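Local structure of metallocarboxypeptidase (Trypanosoma cruzi, 3DWC) at residues B[57-70]-B[84-96]. The protein probably removes single amino acids, other than proline, from the C-terminal ends of peptides as a metal-dependent peptidase of the M32 family. Residues are numbered along the deposited sequence; the frame is centred on the assembly and turned at random.
Sequences ITAPKIRALIEEAE and LREMRRAWELENL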
loop_
_atom_site.group_PDB
_atom_site.type_symbol
_atom_site.label_atom_id
_atom_site.label_comp_id
_atom_site.label_asym_id
_atom_site.label_seq_id
_atom_site.Cartn_x
_atom_site.Cartn_y
_atom_site.Cartn_z
ATOM N N ILE B 57 -6.335 -10.160 20.893
ATOM C CA ILE B 57 -7.652 -9.850 21.502
ATOM C C ILE B 57 -8.261 -11.030 22.257
ATOM O O ILE B 57 -9.087 -10.820 23.144
ATOM C CB ILE B 57 -8.694 -9.288 20.469
ATOM C CG1 ILE B 57 -9.764 -8.405 21.192
ATOM C CG2 ILE B 57 -9.317 -10.405 19.671
ATOM C CD1 ILE B 57 -10.820 -7.736 20.276
ATOM N N THR B 58 -7.849 -12.260 21.925
ATOM C CA THR B 58 -8.398 -13.457 22.551
ATOM C C THR B 58 -7.519 -14.044 23.648
ATOM O O THR B 58 -7.845 -15.089 24.183
ATOM C CB THR B 58 -8.702 -14.587 21.542
ATOM O OG1 THR B 58 -7.485 -15.035 20.936
ATOM C CG2 THR B 58 -9.718 -14.137 20.495
ATOM N N ALA B 59 -6.428 -13.388 24.019
ATOM C CA ALA B 59 -5.625 -13.910 25.122
ATOM C C ALA B 59 -6.463 -13.890 26.411
ATOM O O ALA B 59 -7.325 -13.020 26.592
ATOM C CB ALA B 59 -4.327 -13.113 25.280
ATOM N N PRO B 60 -6.262 -14.888 27.289
ATOM C CA PRO B 60 -6.961 -14.885 28.566
ATOM C C PRO B 60 -6.957 -13.541 29.294
ATOM O O PRO B 60 -8.002 -13.136 29.800
ATOM C CB PRO B 60 -6.223 -15.958 29.353
ATOM C CG PRO B 60 -5.840 -16.950 28.286
ATOM C CD PRO B 60 -5.427 -16.095 27.136
ATOM N N LYS B 61 -5.839 -12.822 29.279
ATOM C CA LYS B 61 -5.722 -11.586 30.060
ATOM C C LYS B 61 -6.735 -10.495 29.696
ATOM O O LYS B 61 -7.105 -9.697 30.556
ATOM C CB LYS B 61 -4.296 -11.022 30.014
ATOM C CG LYS B 61 -3.978 -10.161 28.799
ATOM C CD LYS B 61 -2.528 -9.608 28.819
ATOM C CE LYS B 61 -2.304 -8.605 27.669
ATOM N NZ LYS B 61 -1.075 -7.748 27.784
ATOM N N ILE B 62 -7.182 -10.446 28.435
ATOM C CA ILE B 62 -8.085 -9.377 28.003
ATOM C C ILE B 62 -9.397 -9.473 28.749
ATOM O O ILE B 62 -9.878 -8.473 29.289
ATOM C CB ILE B 62 -8.376 -9.397 26.459
ATOM C CG1 ILE B 62 -7.078 -9.385 25.664
ATOM C CG2 ILE B 62 -9.188 -8.200 26.049
ATOM C CD1 ILE B 62 -6.131 -8.268 26.063
ATOM N N ARG B 63 -9.987 -10.663 28.760
ATOM C CA ARG B 63 -11.225 -10.909 29.497
ATOM C C ARG B 63 -11.111 -10.532 30.974
ATOM O O ARG B 63 -11.983 -9.859 31.523
ATOM C CB ARG B 63 -11.605 -12.378 29.383
ATOM C CG ARG B 63 -12.934 -12.757 30.031
ATOM C CD ARG B 63 -12.988 -14.252 30.222
ATOM N NE ARG B 63 -14.177 -14.651 30.963
ATOM C CZ ARG B 63 -15.283 -15.162 30.422
ATOM N NH1 ARG B 63 -15.386 -15.350 29.105
ATOM N NH2 ARG B 63 -16.302 -15.500 31.222
ATOM N N ALA B 64 -10.036 -10.974 31.609
ATOM C CA ALA B 64 -9.742 -10.621 32.997
ATOM C C ALA B 64 -9.602 -9.100 33.145
ATOM O O ALA B 64 -10.082 -8.512 34.124
ATOM C CB ALA B 64 -8.478 -11.336 33.464
ATOM N N LEU B 65 -8.978 -8.454 32.159
ATOM C CA LEU B 65 -8.827 -7.002 32.207
ATOM C C LEU B 65 -10.202 -6.310 32.110
ATOM O O LEU B 65 -10.522 -5.417 32.884
ATOM C CB LEU B 65 -7.868 -6.501 31.117
ATOM C CG LEU B 65 -6.360 -6.612 31.364
ATOM C CD1 LEU B 65 -5.604 -6.193 30.122
ATOM C CD2 LEU B 65 -5.912 -5.788 32.561
ATOM N N ILE B 66 -11.015 -6.760 31.165
ATOM C CA ILE B 66 -12.332 -6.199 30.961
ATOM C C ILE B 66 -13.177 -6.350 32.231
ATOM O O ILE B 66 -13.845 -5.412 32.655
ATOM C CB ILE B 66 -13.062 -6.843 29.738
ATOM C CG1 ILE B 66 -12.379 -6.476 28.410
ATOM C CG2 ILE B 66 -14.478 -6.362 29.653
ATOM C CD1 ILE B 66 -13.030 -7.141 27.209
ATOM N N GLU B 67 -13.142 -7.531 32.831
ATOM C CA GLU B 67 -13.863 -7.796 34.087
ATOM C C GLU B 67 -13.410 -6.921 35.267
ATOM O O GLU B 67 -14.250 -6.375 35.974
ATOM C CB GLU B 67 -13.791 -9.284 34.439
ATOM C CG GLU B 67 -14.663 -10.127 33.507
ATOM C CD GLU B 67 -14.613 -11.626 33.780
ATOM O OE1 GLU B 67 -15.347 -12.352 33.089
ATOM O OE2 GLU B 67 -13.855 -12.087 34.668
ATOM N N GLU B 68 -12.109 -6.758 35.476
ATOM C CA GLU B 68 -11.657 -5.830 36.507
ATOM C C GLU B 68 -12.087 -4.394 36.240
ATOM O O GLU B 68 -12.479 -3.680 37.161
ATOM C CB GLU B 68 -10.148 -5.862 36.708
ATOM C CG GLU B 68 -9.609 -7.140 37.335
ATOM C CD GLU B 68 -10.213 -7.484 38.703
ATOM O OE1 GLU B 68 -10.033 -8.642 39.137
ATOM O OE2 GLU B 68 -10.859 -6.624 39.348
ATOM N N ALA B 69 -12.012 -3.965 34.991
ATOM C CA ALA B 69 -12.365 -2.592 34.648
ATOM C C ALA B 69 -13.850 -2.329 34.860
ATOM O O ALA B 69 -14.235 -1.210 35.201
ATOM C CB ALA B 69 -11.966 -2.259 33.203
ATOM N N GLU B 70 -14.668 -3.360 34.649
ATOM C CA GLU B 70 -16.121 -3.228 34.710
ATOM C C GLU B 70 -16.682 -3.196 36.136
ATOM O O GLU B 70 -17.792 -2.709 36.352
ATOM C CB GLU B 70 -16.801 -4.358 33.928
ATOM C CG GLU B 70 -16.688 -4.231 32.434
ATOM C CD GLU B 70 -17.412 -5.328 31.693
ATOM O OE1 GLU B 70 -17.613 -6.422 32.240
ATOM O OE2 GLU B 70 -17.771 -5.102 30.531
ATOM N N LEU B 84 -15.140 1.437 27.193
ATOM C CA LEU B 84 -15.085 0.100 27.797
ATOM C C LEU B 84 -16.202 -0.801 27.254
ATOM O O LEU B 84 -15.991 -1.987 27.010
ATOM C CB LEU B 84 -15.137 0.170 29.330
ATOM C CG LEU B 84 -14.975 -1.132 30.126
ATOM C CD1 LEU B 84 -13.723 -1.918 29.726
ATOM C CD2 LEU B 84 -14.983 -0.833 31.644
ATOM N N ARG B 85 -17.398 -0.231 27.071
ATOM C CA ARG B 85 -18.504 -0.931 26.378
ATOM C C ARG B 85 -18.104 -1.390 24.963
ATOM O O ARG B 85 -18.393 -2.511 24.559
ATOM C CB ARG B 85 -19.735 -0.022 26.275
ATOM C CG ARG B 85 -20.994 -0.698 25.743
ATOM C CD ARG B 85 -22.099 0.331 25.485
ATOM N NE ARG B 85 -21.681 1.303 24.478
ATOM C CZ ARG B 85 -21.999 2.597 24.466
ATOM N NH1 ARG B 85 -22.744 3.132 25.411
ATOM N NH2 ARG B 85 -21.542 3.362 23.487
ATOM N N GLU B 86 -17.447 -0.512 24.210
ATOM C CA GLU B 86 -17.087 -0.852 22.850
ATOM C C GLU B 86 -15.958 -1.885 22.827
ATOM O O GLU B 86 -15.926 -2.732 21.940
ATOM C CB GLU B 86 -16.781 0.394 22.043
ATOM C CG GLU B 86 -17.963 1.300 21.921
ATOM C CD GLU B 86 -19.221 0.611 21.378
ATOM O OE1 GLU B 86 -19.108 -0.159 20.415
ATOM O OE2 GLU B 86 -20.319 0.880 21.904
ATOM N N MET B 87 -15.060 -1.836 23.817
ATOM C CA MET B 87 -14.022 -2.852 23.966
ATOM C C MET B 87 -14.598 -4.243 24.193
ATOM O O MET B 87 -14.154 -5.195 23.583
ATOM C CB MET B 87 -13.111 -2.526 25.166
ATOM C CG MET B 87 -12.190 -1.346 24.982
ATOM S SD MET B 87 -11.356 -0.931 26.516
ATOM C CE MET B 87 -10.036 0.138 25.871
ATOM N N ARG B 88 -15.536 -4.371 25.136
ATOM C CA ARG B 88 -16.217 -5.653 25.368
ATOM C C ARG B 88 -16.872 -6.178 24.109
ATOM O O ARG B 88 -16.775 -7.366 23.811
ATOM C CB ARG B 88 -17.291 -5.544 26.453
ATOM C CG ARG B 88 -18.168 -6.781 26.552
ATOM C CD ARG B 88 -19.062 -6.774 27.783
ATOM N NE ARG B 88 -18.339 -7.215 28.971
ATOM C CZ ARG B 88 -18.220 -8.485 29.336
ATOM N NH1 ARG B 88 -17.560 -8.779 30.444
ATOM N NH2 ARG B 88 -18.749 -9.465 28.599
ATOM N N ARG B 89 -17.556 -5.291 23.385
ATOM C CA ARG B 89 -18.182 -5.658 22.127
ATOM C C ARG B 89 -17.178 -6.225 21.099
ATOM O O ARG B 89 -17.446 -7.270 20.512
ATOM C CB ARG B 89 -18.905 -4.454 21.527
ATOM C CG ARG B 89 -19.419 -4.731 20.145
ATOM C CD ARG B 89 -20.220 -3.577 19.563
ATOM N NE ARG B 89 -20.463 -3.829 18.128
ATOM C CZ ARG B 89 -21.330 -4.742 17.649
ATOM N NH1 ARG B 89 -22.053 -5.528 18.459
ATOM N NH2 ARG B 89 -21.453 -4.886 16.350
ATOM N N ALA B 90 -16.064 -5.517 20.861
ATOM C CA ALA B 90 -15.021 -6.021 19.948
ATOM C C ALA B 90 -14.473 -7.352 20.457
ATOM O O ALA B 90 -14.244 -8.236 19.674
ATOM C CB ALA B 90 -13.869 -5.022 19.778
ATOM N N TRP B 91 -14.291 -7.485 21.769
ATOM C CA TRP B 91 -13.774 -8.722 22.355
ATOM C C TRP B 91 -14.770 -9.883 22.174
ATOM O O TRP B 91 -14.403 -10.991 21.789
ATOM C CB TRP B 91 -13.433 -8.488 23.836
ATOM C CG TRP B 91 -12.987 -9.717 24.538
ATOM C CD1 TRP B 91 -11.709 -10.176 24.669
ATOM C CD2 TRP B 91 -13.822 -10.657 25.215
ATOM N NE1 TRP B 91 -11.705 -11.356 25.379
ATOM C CE2 TRP B 91 -12.995 -11.662 25.725
ATOM C CE3 TRP B 91 -15.202 -10.735 25.444
ATOM C CZ2 TRP B 91 -13.498 -12.730 26.442
ATOM C CZ3 TRP B 91 -15.694 -11.794 26.138
ATOM C CH2 TRP B 91 -14.850 -12.777 26.633
ATOM N N GLU B 92 -16.044 -9.622 22.436
ATOM C CA GLU B 92 -17.076 -10.645 22.241
ATOM C C GLU B 92 -17.189 -11.076 20.782
ATOM O O GLU B 92 -17.399 -12.234 20.481
ATOM C CB GLU B 92 -18.425 -10.150 22.772
ATOM C CG GLU B 92 -18.500 -10.171 24.288
ATOM C CD GLU B 92 -19.789 -9.607 24.847
ATOM O OE1 GLU B 92 -19.876 -9.444 26.082
ATOM O OE2 GLU B 92 -20.714 -9.322 24.061
ATOM N N LEU B 93 -17.021 -10.138 19.867
ATOM C CA LEU B 93 -17.135 -10.451 18.453
ATOM C C LEU B 93 -16.059 -11.434 17.985
ATOM O O LEU B 93 -16.299 -12.186 17.043
ATOM C CB LEU B 93 -17.093 -9.174 17.615
ATOM C CG LEU B 93 -18.368 -8.321 17.546
ATOM C CD1 LEU B 93 -18.101 -6.881 17.007
ATOM C CD2 LEU B 93 -19.423 -9.029 16.710
ATOM N N GLU B 94 -14.872 -11.402 18.596
ATOM C CA GLU B 94 -13.792 -12.342 18.226
ATOM C C GLU B 94 -13.739 -13.579 19.096
ATOM O O GLU B 94 -13.195 -14.613 18.695
ATOM C CB GLU B 94 -12.412 -11.672 18.274
ATOM C CG GLU B 94 -11.928 -11.119 16.915
ATOM C CD GLU B 94 -11.699 -12.190 15.838
ATOM O OE1 GLU B 94 -12.172 -11.966 14.713
ATOM O OE2 GLU B 94 -11.055 -13.227 16.082
ATOM N N ASN B 95 -14.293 -13.477 20.285
ATOM C CA ASN B 95 -14.088 -14.498 21.285
ATOM C C ASN B 95 -15.219 -15.518 21.358
ATOM O O ASN B 95 -15.001 -16.625 21.823
ATOM C CB ASN B 95 -13.870 -13.820 22.643
ATOM C CG ASN B 95 -12.956 -14.605 23.549
ATOM O OD1 ASN B 95 -11.752 -14.730 23.289
ATOM N ND2 ASN B 95 -13.514 -15.127 24.638
ATOM N N LEU B 96 -16.423 -15.147 20.923
ATOM C CA LEU B 96 -17.604 -15.995 21.103
ATOM C C LEU B 96 -17.659 -17.177 20.127
ATOM O O LEU B 96 -18.393 -18.129 20.349
ATOM C CB LEU B 96 -18.906 -15.165 21.027
ATOM C CG LEU B 96 -19.595 -14.740 22.337
ATOM C CD1 LEU B 96 -18.597 -14.264 23.405
ATOM C CD2 LEU B 96 -20.660 -13.658 22.087
HETATM O O HOH W 1 -9.893 -13.345 26.538
#
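The indole of Trp91 reaches across to Ile57, Ile62, Arg63 and Ile66 and sits among them as a knob in a hole. Over the centre of one face lies CB of Asn95, four residues on. The carbonyl O of Ile57 comes to the edge, 3.1 Å from Trp91 CD1; NE1 bonds instead to a water in the ring plane, 2.9 Å away, and that water donates to Ala59 O, so the indole N-H is linked through the water to Ala59, just before helix 60-71. Obliquely to the ring come CD1 of Ile66, CG2 of Ile62 (3.5 Å from Trp91 CD1) and the start of the Arg63 chain, whose CB lies 3.5 Å from Trp91 CZ2. Arg63 points its CG away from its own backbone N and runs on extended past the benzene end, its guanidinium turned 69° from the ring.

The other flat pair is Arg88 and Glu70, nearly coplanar at 19°. Arg88 grips the carboxylate side-on, NE to Glu70 OE2 at 2.7 Å and NH1 to OE1 at 3.0 Å, both oxygens met on their syn sides, OE2 in the guanidinium plane, OE1 tilted out of it and bonded less straight. NH2 goes to Glu92 OE1 in the guanidinium plane, so carboxylates at two edges fix the rotation of the group and probably stabilise its charge. Beside this network, CD2 of Leu84 packs 3.7 Å from Ala69 CB. At the far end Ile57 CG2 meets CB of Glu94, whose carboxylate bonds to His54.

The contact makes an antiparallel helical hairpin, with short-segment axes 10.8 Å apart at closest and 152° between their directions. Away from the cobalt site, it packs helix 60-71, and the end of helix 39-57 at Ile57, against helix 78-95, while Leu65 and Met87 both touch helix 3-32.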